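PDB 3G8R: probable spore coat polysaccharide biosynthesis protein E, which probably acts as an N-acylneuraminate-9-phosphate synthase and binds zinc, its crystallised part comprising the NeuB-type barrel and the SAF domain. Local coordinates for residues 43-48 with 85-90. Residues are numbered along the deposited sequence; the frame is centred on the assembly and turned at random.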
# COMPACT_ATOMS: atom_id res chain seq x y z
N PHE A 43 2.41 -25.33 -0.36
CA PHE A 43 3.15 -25.71 -1.54
C PHE A 43 2.18 -26.14 -2.63
O PHE A 43 1.20 -26.81 -2.37
CB PHE A 43 4.13 -26.84 -1.19
CG PHE A 43 5.54 -26.55 -1.64
CD1 PHE A 43 6.48 -26.06 -0.74
CD2 PHE A 43 5.91 -26.69 -2.97
CE1 PHE A 43 7.76 -25.76 -1.16
CE2 PHE A 43 7.21 -26.41 -3.39
CZ PHE A 43 8.13 -25.95 -2.49
N LYS A 44 2.46 -25.76 -3.86
CA LYS A 44 1.51 -25.99 -4.95
C LYS A 44 2.03 -26.83 -6.13
O LYS A 44 3.16 -26.60 -6.63
CB LYS A 44 0.96 -24.68 -5.46
CG LYS A 44 -0.46 -24.82 -5.91
CD LYS A 44 -0.92 -23.67 -6.79
CE LYS A 44 -0.26 -23.74 -8.16
NZ LYS A 44 -1.11 -23.14 -9.27
N LEU A 45 1.20 -27.79 -6.55
CA LEU A 45 1.37 -28.59 -7.76
C LEU A 45 0.39 -28.22 -8.85
O LEU A 45 -0.59 -27.52 -8.61
CB LEU A 45 1.11 -30.04 -7.41
CG LEU A 45 2.33 -30.82 -6.96
CD1 LEU A 45 3.56 -29.94 -6.90
CD2 LEU A 45 1.98 -31.39 -5.62
N GLN A 46 0.62 -28.73 -10.05
CA GLN A 46 -0.30 -28.53 -11.17
C GLN A 46 -0.73 -29.87 -11.70
O GLN A 46 0.10 -30.68 -12.07
CB GLN A 46 0.41 -27.77 -12.28
CG GLN A 46 0.49 -26.30 -11.99
CD GLN A 46 1.09 -25.51 -13.12
OE1 GLN A 46 1.29 -26.02 -14.21
NE2 GLN A 46 1.38 -24.24 -12.86
N TYR A 47 -2.02 -30.14 -11.73
CA TYR A 47 -2.49 -31.42 -12.22
C TYR A 47 -3.11 -31.27 -13.56
O TYR A 47 -4.07 -30.52 -13.70
CB TYR A 47 -3.54 -32.00 -11.29
CG TYR A 47 -3.01 -32.68 -10.07
CD1 TYR A 47 -1.71 -32.50 -9.65
CD2 TYR A 47 -3.85 -33.48 -9.31
CE1 TYR A 47 -1.23 -33.12 -8.52
CE2 TYR A 47 -3.39 -34.11 -8.17
CZ TYR A 47 -2.08 -33.92 -7.78
OH TYR A 47 -1.60 -34.53 -6.65
N ARG A 48 -2.53 -31.96 -14.53
CA ARG A 48 -3.11 -32.21 -15.85
C ARG A 48 -3.10 -33.71 -16.12
O ARG A 48 -2.09 -34.38 -15.90
CB ARG A 48 -2.29 -31.52 -16.94
CG ARG A 48 -2.35 -30.00 -16.93
CD ARG A 48 -1.36 -29.39 -17.94
NE ARG A 48 -1.34 -27.94 -17.81
CZ ARG A 48 -0.64 -27.28 -16.91
NH1 ARG A 48 0.12 -27.93 -16.04
NH2 ARG A 48 -0.69 -25.96 -16.87
N ALA A 85 3.26 -36.02 -0.08
CA ALA A 85 3.68 -36.67 1.13
C ALA A 85 4.73 -35.81 1.82
O ALA A 85 4.54 -35.43 2.98
CB ALA A 85 4.19 -38.03 0.82
N GLU A 86 5.79 -35.46 1.10
CA GLU A 86 6.79 -34.52 1.61
C GLU A 86 6.17 -33.17 1.96
O GLU A 86 6.26 -32.74 3.12
CB GLU A 86 7.96 -34.32 0.64
CG GLU A 86 9.07 -35.37 0.71
CD GLU A 86 9.97 -35.31 1.98
OE1 GLU A 86 10.54 -34.24 2.27
OE2 GLU A 86 10.12 -36.38 2.64
N MSE A 87 5.53 -32.50 1.01
CA MSE A 87 4.85 -31.23 1.32
C MSE A 87 4.34 -31.26 2.75
O MSE A 87 4.75 -30.45 3.57
CB MSE A 87 3.68 -30.97 0.37
CG MSE A 87 4.10 -30.37 -0.92
SE MSE A 87 2.89 -30.32 -2.27
CE MSE A 87 4.14 -29.95 -3.47
N LYS A 88 3.46 -32.21 3.04
CA LYS A 88 2.83 -32.32 4.34
C LYS A 88 3.82 -32.68 5.42
O LYS A 88 3.78 -32.12 6.51
CB LYS A 88 1.67 -33.31 4.30
CG LYS A 88 0.54 -32.88 3.36
CD LYS A 88 -0.38 -34.03 3.02
CE LYS A 88 -1.84 -33.57 2.97
NZ LYS A 88 -2.79 -34.72 3.09
N ALA A 89 4.73 -33.59 5.10
CA ALA A 89 5.82 -33.93 6.01
C ALA A 89 6.52 -32.70 6.60
O ALA A 89 6.86 -32.69 7.78
CB ALA A 89 6.81 -34.79 5.32
N ASN A 90 6.72 -31.66 5.78
CA ASN A 90 7.45 -30.46 6.20
C ASN A 90 6.52 -29.40 6.81
O ASN A 90 6.98 -28.37 7.32
CB ASN A 90 8.23 -29.86 5.02
CG ASN A 90 9.32 -30.78 4.50
OD1 ASN A 90 10.50 -30.56 4.74
ND2 ASN A 90 8.93 -31.80 3.75
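Glu86 O, one residue before the Met87 that meets Phe43 and Leu45, accepts two bonds from Asn90: backbone N and side-chain ND2, each at 2.9 Å. ND2 arrives 63° out of the carbonyl plane, and the same amide nitrogen also reaches Glu86 OE1 at 3.3 Å, so two acceptors fix the Asn90 amide against the backbone and side chain of Glu86. Glu86 OE1 is further engaged in a salt bridge with Arg28.

Across the contact everything is apolar. Met87, built as selenomethionine, has CG anti to its carbonyl carbon (chi1 -83°) and an extended chain beyond, which carries SE and CE out to the strand. Its shaft crosses Phe43 at about a right angle, CG lying 3.5 Å from Phe43 CB, while CE approaches the ring obliquely. With Leu45 the meeting is tip to tip: Met87 CE lies 3.4 Å from Leu45 CD2 and 3.5 Å from CD1, touching both branches.

All three side chains are buried, as expected between a TIM-barrel strand and its outer helix. Helix 77-89 lies in the crossover between strand 40-47 and its parallel neighbour 93-98, to which Phe43 and Leu45 are joined by backbone hydrogen bonds with Ile95; helix 21-33 also packs on Phe43, through Ile30.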